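Local coordinates for N-acetyltransferase family protein (PDB 3LNB), which acetylates arylamines, probably with acetyl-coenzyme A as donor, and inactivates the antibiotic sulfamethoxazole, at residues 71-76 against 96-101; 250-255 against 288-293. The protein carries 1 engineered substitution. All coordinates share one frame; numbering follows the deposited sequence.

Contact 1. Residues 71-76 against 96-101. With COA (coenzyme A), chain B.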
loop_
_atom_site.group_PDB
_atom_site.type_symbol
_atom_site.label_atom_id
_atom_site.label_comp_id
_atom_site.label_asym_id
_atom_site.label_seq_id
_atom_site.Cartn_x
_atom_site.Cartn_y
_atom_site.Cartn_z
ATOM N N LEU A 71 -0.414 11.708 -6.530
ATOM C CA LEU A 71 -0.314 12.721 -7.576
ATOM C C LEU A 71 -1.613 13.074 -8.311
ATOM O O LEU A 71 -1.763 14.203 -8.775
ATOM C CB LEU A 71 0.770 12.330 -8.587
ATOM C CG LEU A 71 2.136 11.982 -7.979
ATOM C CD1 LEU A 71 3.129 11.748 -9.106
ATOM C CD2 LEU A 71 2.634 13.109 -7.069
ATOM N N ASP A 72 -2.542 12.129 -8.427
ATOM C CA ASP A 72 -3.809 12.425 -9.098
ATOM C C ASP A 72 -4.627 13.365 -8.223
ATOM O O ASP A 72 -5.327 14.249 -8.725
ATOM C CB ASP A 72 -4.607 11.146 -9.372
ATOM C CG ASP A 72 -4.155 10.434 -10.639
ATOM O OD1 ASP A 72 -3.291 10.975 -11.362
ATOM O OD2 ASP A 72 -4.667 9.333 -10.917
ATOM N N ILE A 73 -4.538 13.161 -6.911
ATOM C CA ILE A 73 -5.241 14.012 -5.960
ATOM C C ILE A 73 -4.664 15.414 -6.111
ATOM O O ILE A 73 -5.402 16.393 -6.159
ATOM C CB ILE A 73 -5.037 13.519 -4.495
ATOM C CG1 ILE A 73 -5.675 12.136 -4.321
ATOM C CG2 ILE A 73 -5.628 14.519 -3.514
ATOM C CD1 ILE A 73 -5.529 11.547 -2.933
ATOM N N MET A 74 -3.341 15.503 -6.195
ATOM C CA MET A 74 -2.673 16.792 -6.356
ATOM C C MET A 74 -3.036 17.453 -7.693
ATOM O O MET A 74 -3.281 18.657 -7.756
ATOM C CB MET A 74 -1.153 16.609 -6.281
ATOM C CG MET A 74 -0.648 16.111 -4.933
ATOM S SD MET A 74 -0.885 17.330 -3.623
ATOM C CE MET A 74 -2.471 16.883 -2.979
ATOM N N ALA A 75 -3.079 16.659 -8.759
ATOM C CA ALA A 75 -3.394 17.187 -10.085
ATOM C C ALA A 75 -4.890 17.323 -10.362
ATOM O O ALA A 75 -5.285 17.911 -11.369
ATOM C CB ALA A 75 -2.754 16.309 -11.154
ATOM N N GLY A 76 -5.723 16.780 -9.481
ATOM C CA GLY A 76 -7.161 16.861 -9.694
ATOM C C GLY A 76 -7.611 16.010 -10.873
ATOM O O GLY A 76 -8.412 16.451 -11.705
ATOM N N GLY A 96 1.687 4.893 -9.922
ATOM C CA GLY A 96 1.594 4.277 -8.610
ATOM C C GLY A 96 0.244 4.625 -8.020
ATOM O O GLY A 96 -0.721 4.825 -8.760
ATOM N N GLY A 97 0.160 4.704 -6.695
ATOM C CA GLY A 97 -1.104 5.051 -6.072
ATOM C C GLY A 97 -1.103 4.932 -4.561
ATOM O O GLY A 97 -0.079 4.628 -3.945
ATOM N N LEU A 98 -2.259 5.187 -3.957
ATOM C CA LEU A 98 -2.384 5.091 -2.513
ATOM C C LEU A 98 -2.863 3.687 -2.136
ATOM O O LEU A 98 -3.163 2.863 -3.000
ATOM C CB LEU A 98 -3.352 6.159 -1.991
ATOM C CG LEU A 98 -2.844 7.608 -2.096
ATOM C CD1 LEU A 98 -3.939 8.587 -1.672
ATOM C CD2 LEU A 98 -1.616 7.785 -1.214
ATOM N N CYS A 99 -2.945 3.428 -0.840
ATOM C CA CYS A 99 -3.357 2.126 -0.335
ATOM C C CYS A 99 -4.613 1.521 -0.968
ATOM O O CYS A 99 -4.598 0.362 -1.383
ATOM C CB CYS A 99 -3.541 2.206 1.178
ATOM S SG CYS A 99 -4.780 3.400 1.694
ATOM N N TYR A 100 -5.697 2.290 -1.049
ATOM C CA TYR A 100 -6.929 1.755 -1.620
ATOM C C TYR A 100 -6.830 1.382 -3.101
ATOM O O TYR A 100 -7.675 0.645 -3.616
ATOM C CB TYR A 100 -8.100 2.721 -1.402
ATOM C CG TYR A 100 -7.860 4.122 -1.881
ATOM C CD1 TYR A 100 -7.325 5.090 -1.033
ATOM C CD2 TYR A 100 -8.149 4.483 -3.195
ATOM C CE1 TYR A 100 -7.084 6.384 -1.482
ATOM C CE2 TYR A 100 -7.906 5.766 -3.653
ATOM C CZ TYR A 100 -7.374 6.713 -2.793
ATOM O OH TYR A 100 -7.121 7.981 -3.262
ATOM N N GLU A 101 -5.810 1.886 -3.790
ATOM C CA GLU A 101 -5.624 1.551 -5.200
ATOM C C GLU A 101 -4.696 0.353 -5.298
ATOM O O GLU A 101 -4.986 -0.617 -5.998
ATOM C CB GLU A 101 -5.030 2.732 -5.966
ATOM C CG GLU A 101 -5.924 3.961 -5.963
ATOM C CD GLU A 101 -5.252 5.167 -6.585
ATOM O OE1 GLU A 101 -5.309 5.319 -7.827
ATOM O OE2 GLU A 101 -4.657 5.956 -5.825
HETATM N N1A COA B . 0.724 12.357 3.056
HETATM C C2A COA B . 1.481 13.277 2.485
HETATM N N3A COA B . 2.721 13.503 2.884
HETATM C C4A COA B . 3.250 12.794 3.890
HETATM C C5A COA B . 2.484 11.821 4.517
HETATM C C6A COA B . 1.186 11.610 4.069
HETATM N N6A COA B . 0.420 10.676 4.627
HETATM N N7A COA B . 3.239 11.263 5.458
HETATM C C8A COA B . 4.431 11.854 5.425
HETATM N N9A COA B . 4.446 12.784 4.470
HETATM C C1B COA B . 5.627 13.577 4.056
HETATM C C2B COA B . 6.228 14.410 5.187
HETATM O O2B COA B . 5.479 15.618 5.355
HETATM C C3B COA B . 7.608 14.710 4.605
HETATM O O3B COA B . 7.583 15.915 3.835
HETATM P P3B COA B . 8.898 16.843 3.797
HETATM O O7A COA B . 10.134 16.057 3.588
HETATM O O8A COA B . 8.654 17.933 2.639
HETATM O O9A COA B . 8.900 17.634 5.199
HETATM C C4B COA B . 7.885 13.506 3.701
HETATM O O4B COA B . 6.707 12.683 3.747
HETATM C C5B COA B . 9.069 12.686 4.213
HETATM O O5B COA B . 8.779 12.174 5.515
HETATM P P1A COA B . 9.943 11.461 6.364
HETATM O O1A COA B . 9.224 10.817 7.652
HETATM O O2A COA B . 11.011 12.415 6.734
HETATM O O3A COA B . 10.500 10.267 5.439
HETATM P P2A COA B . 9.777 8.838 5.270
HETATM O O4A COA B . 10.421 7.892 6.401
HETATM O O5A COA B . 10.003 8.304 3.908
HETATM O O6A COA B . 8.221 9.005 5.647
HETATM C CBP COA B . 6.332 8.018 4.418
HETATM C CCP COA B . 7.227 9.240 4.644
HETATM C CDP COA B . 7.147 6.899 3.766
HETATM C CEP COA B . 5.175 8.410 3.497
HETATM C CAP COA B . 5.764 7.541 5.757
HETATM O OAP COA B . 5.054 8.613 6.381
HETATM C C9P COA B . 4.804 6.365 5.572
HETATM O O9P COA B . 5.219 5.244 5.278
HETATM N N8P COA B . 3.521 6.664 5.764
HETATM C C7P COA B . 2.438 5.675 5.657
HETATM C C6P COA B . 1.238 6.279 4.923
HETATM C C5P COA B . -0.026 5.444 5.149
HETATM O O5P COA B . -0.605 5.471 6.233
HETATM N N4P COA B . -0.444 4.727 4.110
HETATM C C3P COA B . -1.640 3.876 4.193
HETATM C C2P COA B . -2.917 4.706 4.051
HETATM S S1P COA B . -3.182 5.388 2.372
#
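A single methyl group carries this contact from the side of helix 71-75: I73 CD1 meets L98 CD1 at 3.6 Å and Y100 OH at 3.9 Å, and no hydrogen bond joins the two segments. The I73 chain is fully extended beyond its first torsion, with CD1 anti to CA, so the chain ends in that methyl, and it runs at about a right angle to the L98 side chain. Y100 brings its hydroxyl to the same methyl with CG set between the backbone N and the carbonyl carbon (chi1 54°). I238 of helix 228-240 touches all three side chains. L98 is the N-cap of helix 99-112, and its amide is held by the side chain of E101: L98 N to E101 OE2 is 3.1 Å and nearly straight at 175°, with the donor 45° out of the carboxylate plane. E101 N returns a bond of 2.9 Å to L98 O. C99, which follows L98, lies in the coenzyme A pocket, touches H138 and, with H138 and D153, is consistent with the Cys-His-Asp triad of the family. D72 OD2 and E101 OE1 lie 5.1 Å apart, two like charges bridged by K89, which forms salt bridges to both; R95 binds the other oxygen of D72. The lysine probably offsets their repulsion and favours the ionised form of both acids, adding a polar link beside the apolar one.

Contact 2. Residues 250-255 against 288-293; sequences AITCKL and RILRES. With COA (coenzyme A), chain B.
Strand 252-256 of the five-stranded antiparallel sheet packs here against helix 283-294, close to the C-terminus, while C253 on the strand and I251 just before it line the coenzyme A pocket. T252 and L290 meet at about a right angle: L290 CD2 lies 3.9 Å from T252 OG1 and 4.1 Å from T252 CG2, so one methyl covers both branches of the threonine. Further along the strand, K254 starts out extended, then bends at its last two torsions (71° and 66°). The bend lays K254 CE against the backbone carbonyl of S293, 3.2 Å from S293 O, and turns NZ back to its own strand, where K254 NZ donates to L255 O at 3.2 Å, tilted 23° from the carbonyl plane. A weak hydrogen bond to M64 O gives the ammonium a second partner, and S293 OG is hydrogen-bonded to Y268 OH. On the pocket side, I251 CB comes within 3.7 Å of adenine N3A and C253 SG within 3.6 Å of the pantetheine methyl CDP. At S293 O the lysine thus offers carbon, K254 NZ staying 3.9 Å from S293 O; the neighbouring positive charge probably polarises CE and makes this close approach mildly favourable.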
loop_
_atom_site.group_PDB
_atom_site.type_symbol
_atom_site.label_atom_id
_atom_site.label_comp_id
_atom_site.label_asym_id
_atom_site.label_seq_id
_atom_site.Cartn_x
_atom_site.Cartn_y
_atom_site.Cartn_z
ATOM N N ALA A 250 2.000 16.806 -2.292
ATOM C CA ALA A 250 2.395 15.618 -3.030
ATOM C C ALA A 250 3.352 14.724 -2.260
ATOM O O ALA A 250 4.243 15.200 -1.543
ATOM C CB ALA A 250 3.017 16.018 -4.362
ATOM N N ILE A 251 3.149 13.420 -2.405
ATOM C CA ILE A 251 4.007 12.436 -1.771
ATOM C C ILE A 251 4.164 11.264 -2.733
ATOM O O ILE A 251 3.209 10.864 -3.410
ATOM C CB ILE A 251 3.423 11.928 -0.421
ATOM C CG1 ILE A 251 4.342 10.859 0.192
ATOM C CG2 ILE A 251 2.048 11.317 -0.637
ATOM C CD1 ILE A 251 5.797 11.273 0.350
ATOM N N THR A 252 5.384 10.754 -2.824
ATOM C CA THR A 252 5.695 9.610 -3.669
ATOM C C THR A 252 6.768 8.856 -2.904
ATOM O O THR A 252 7.803 9.429 -2.535
ATOM C CB THR A 252 6.229 10.033 -5.065
ATOM O OG1 THR A 252 5.227 10.796 -5.753
ATOM C CG2 THR A 252 6.557 8.802 -5.908
ATOM N N CYS A 253 6.499 7.581 -2.638
ATOM C CA CYS A 253 7.415 6.740 -1.882
ATOM C C CYS A 253 7.575 5.373 -2.526
ATOM O O CYS A 253 6.653 4.857 -3.150
ATOM C CB CYS A 253 6.902 6.569 -0.451
ATOM S SG CYS A 253 7.853 5.415 0.569
ATOM N N LYS A 254 8.752 4.784 -2.353
ATOM C CA LYS A 254 9.027 3.478 -2.918
ATOM C C LYS A 254 10.171 2.831 -2.158
ATOM O O LYS A 254 11.029 3.518 -1.595
ATOM C CB LYS A 254 9.396 3.616 -4.404
ATOM C CG LYS A 254 9.574 2.294 -5.140
ATOM C CD LYS A 254 9.824 2.511 -6.635
ATOM C CE LYS A 254 11.195 3.087 -6.897
ATOM N NZ LYS A 254 12.276 2.127 -6.538
ATOM N N LEU A 255 10.174 1.507 -2.134
ATOM C CA LEU A 255 11.225 0.758 -1.466
ATOM C C LEU A 255 12.414 0.630 -2.400
ATOM O O LEU A 255 12.271 0.703 -3.617
ATOM C CB LEU A 255 10.732 -0.640 -1.110
ATOM C CG LEU A 255 9.957 -0.824 0.190
ATOM C CD1 LEU A 255 8.948 0.292 0.382
ATOM C CD2 LEU A 255 9.290 -2.177 0.156
ATOM N N ARG A 288 12.556 15.550 -12.505
ATOM C CA ARG A 288 13.649 14.622 -12.761
ATOM C C ARG A 288 13.680 13.447 -11.789
ATOM O O ARG A 288 13.821 12.305 -12.211
ATOM C CB ARG A 288 14.987 15.353 -12.702
ATOM C CG ARG A 288 16.206 14.438 -12.819
ATOM C CD ARG A 288 17.500 15.253 -12.812
ATOM N NE ARG A 288 17.625 16.079 -11.612
ATOM C CZ ARG A 288 17.835 15.600 -10.384
ATOM N NH1 ARG A 288 17.949 14.290 -10.180
ATOM N NH2 ARG A 288 17.936 16.432 -9.353
ATOM N N ILE A 289 13.565 13.721 -10.490
ATOM C CA ILE A 289 13.585 12.640 -9.502
ATOM C C ILE A 289 12.378 11.726 -9.697
ATOM O O ILE A 289 12.515 10.508 -9.652
ATOM C CB ILE A 289 13.602 13.184 -8.054
ATOM C CG1 ILE A 289 14.820 14.090 -7.865
ATOM C CG2 ILE A 289 13.694 12.017 -7.055
ATOM C CD1 ILE A 289 14.820 14.878 -6.574
ATOM N N LEU A 290 11.203 12.308 -9.929
ATOM C CA LEU A 290 10.002 11.504 -10.154
ATOM C C LEU A 290 10.309 10.478 -11.232
ATOM O O LEU A 290 10.071 9.279 -11.061
ATOM C CB LEU A 290 8.830 12.364 -10.645
ATOM C CG LEU A 290 7.640 12.644 -9.724
ATOM C CD1 LEU A 290 6.513 13.260 -10.544
ATOM C CD2 LEU A 290 7.165 11.361 -9.064
ATOM N N ARG A 291 10.853 10.970 -12.343
ATOM C CA ARG A 291 11.184 10.123 -13.479
ATOM C C ARG A 291 12.285 9.113 -13.183
ATOM O O ARG A 291 12.056 7.902 -13.226
ATOM C CB ARG A 291 11.591 10.997 -14.679
ATOM C CG ARG A 291 12.018 10.217 -15.924
ATOM C CD ARG A 291 12.386 11.152 -17.091
ATOM N NE ARG A 291 13.536 12.002 -16.782
ATOM C CZ ARG A 291 13.462 13.315 -16.569
ATOM N NH1 ARG A 291 12.291 13.946 -16.635
ATOM N NH2 ARG A 291 14.560 14.002 -16.279
ATOM N N GLU A 292 13.471 9.618 -12.863
ATOM C CA GLU A 292 14.628 8.773 -12.612
ATOM C C GLU A 292 14.555 7.837 -11.416
ATOM O O GLU A 292 15.064 6.715 -11.480
ATOM C CB GLU A 292 15.884 9.634 -12.484
ATOM C CG GLU A 292 16.022 10.669 -13.586
ATOM C CD GLU A 292 17.458 11.122 -13.796
ATOM O OE1 GLU A 292 18.180 11.346 -12.794
ATOM O OE2 GLU A 292 17.859 11.267 -14.975
ATOM N N SER A 293 13.941 8.275 -10.323
ATOM C CA SER A 293 13.883 7.416 -9.147
ATOM C C SER A 293 12.601 6.599 -9.018
ATOM O O SER A 293 12.615 5.520 -8.433
ATOM C CB SER A 293 14.093 8.248 -7.875
ATOM O OG SER A 293 15.375 8.866 -7.875
HETATM N N1A COA B . 0.724 12.357 3.056
HETATM C C2A COA B . 1.481 13.277 2.485
HETATM N N3A COA B . 2.721 13.503 2.884
HETATM C C4A COA B . 3.250 12.794 3.890
HETATM C C5A COA B . 2.484 11.821 4.517
HETATM C C6A COA B . 1.186 11.610 4.069
HETATM N N6A COA B . 0.420 10.676 4.627
HETATM N N7A COA B . 3.239 11.263 5.458
HETATM C C8A COA B . 4.431 11.854 5.425
HETATM N N9A COA B . 4.446 12.784 4.470
HETATM C C1B COA B . 5.627 13.577 4.056
HETATM C C2B COA B . 6.228 14.410 5.187
HETATM O O2B COA B . 5.479 15.618 5.355
HETATM C C3B COA B . 7.608 14.710 4.605
HETATM O O3B COA B . 7.583 15.915 3.835
HETATM P P3B COA B . 8.898 16.843 3.797
HETATM O O7A COA B . 10.134 16.057 3.588
HETATM O O8A COA B . 8.654 17.933 2.639
HETATM O O9A COA B . 8.900 17.634 5.199
HETATM C C4B COA B . 7.885 13.506 3.701
HETATM O O4B COA B . 6.707 12.683 3.747
HETATM C C5B COA B . 9.069 12.686 4.213
HETATM O O5B COA B . 8.779 12.174 5.515
HETATM P P1A COA B . 9.943 11.461 6.364
HETATM O O1A COA B . 9.224 10.817 7.652
HETATM O O2A COA B . 11.011 12.415 6.734
HETATM O O3A COA B . 10.500 10.267 5.439
HETATM P P2A COA B . 9.777 8.838 5.270
HETATM O O4A COA B . 10.421 7.892 6.401
HETATM O O5A COA B . 10.003 8.304 3.908
HETATM O O6A COA B . 8.221 9.005 5.647
HETATM C CBP COA B . 6.332 8.018 4.418
HETATM C CCP COA B . 7.227 9.240 4.644
HETATM C CDP COA B . 7.147 6.899 3.766
HETATM C CEP COA B . 5.175 8.410 3.497
HETATM C CAP COA B . 5.764 7.541 5.757
HETATM O OAP COA B . 5.054 8.613 6.381
HETATM C C9P COA B . 4.804 6.365 5.572
HETATM O O9P COA B . 5.219 5.244 5.278
HETATM N N8P COA B . 3.521 6.664 5.764
HETATM C C7P COA B . 2.438 5.675 5.657
HETATM C C6P COA B . 1.238 6.279 4.923
HETATM C C5P COA B . -0.026 5.444 5.149
HETATM O O5P COA B . -0.605 5.471 6.233
HETATM N N4P COA B . -0.444 4.727 4.110
HETATM C C3P COA B . -1.640 3.876 4.193
HETATM C C2P COA B . -2.917 4.706 4.051
HETATM S S1P COA B . -3.182 5.388 2.372
#

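In the fold
The segments of contact 1 both precede those of contact 2 in the sequence, and the centres of the two contacts lie 13 Å apart, yet helix 71-75 joins them. While I73 serves contact 1, L71 and M74 of the same helix reach contact 2: L71 CD2 packs 3.7 Å from T252 OG1, L71 CD1 lies 4.0 Å from L290 CD1, and M74 SD sits 3.2 Å from A250 N. L71 therefore touches both strand and helix of contact 2. The two contacts also share coenzyme A, met at different places: C99 of contact 1 is at its thiol end, whereas I251 of contact 2 is at the adenine and C253 at the pantetheine arm.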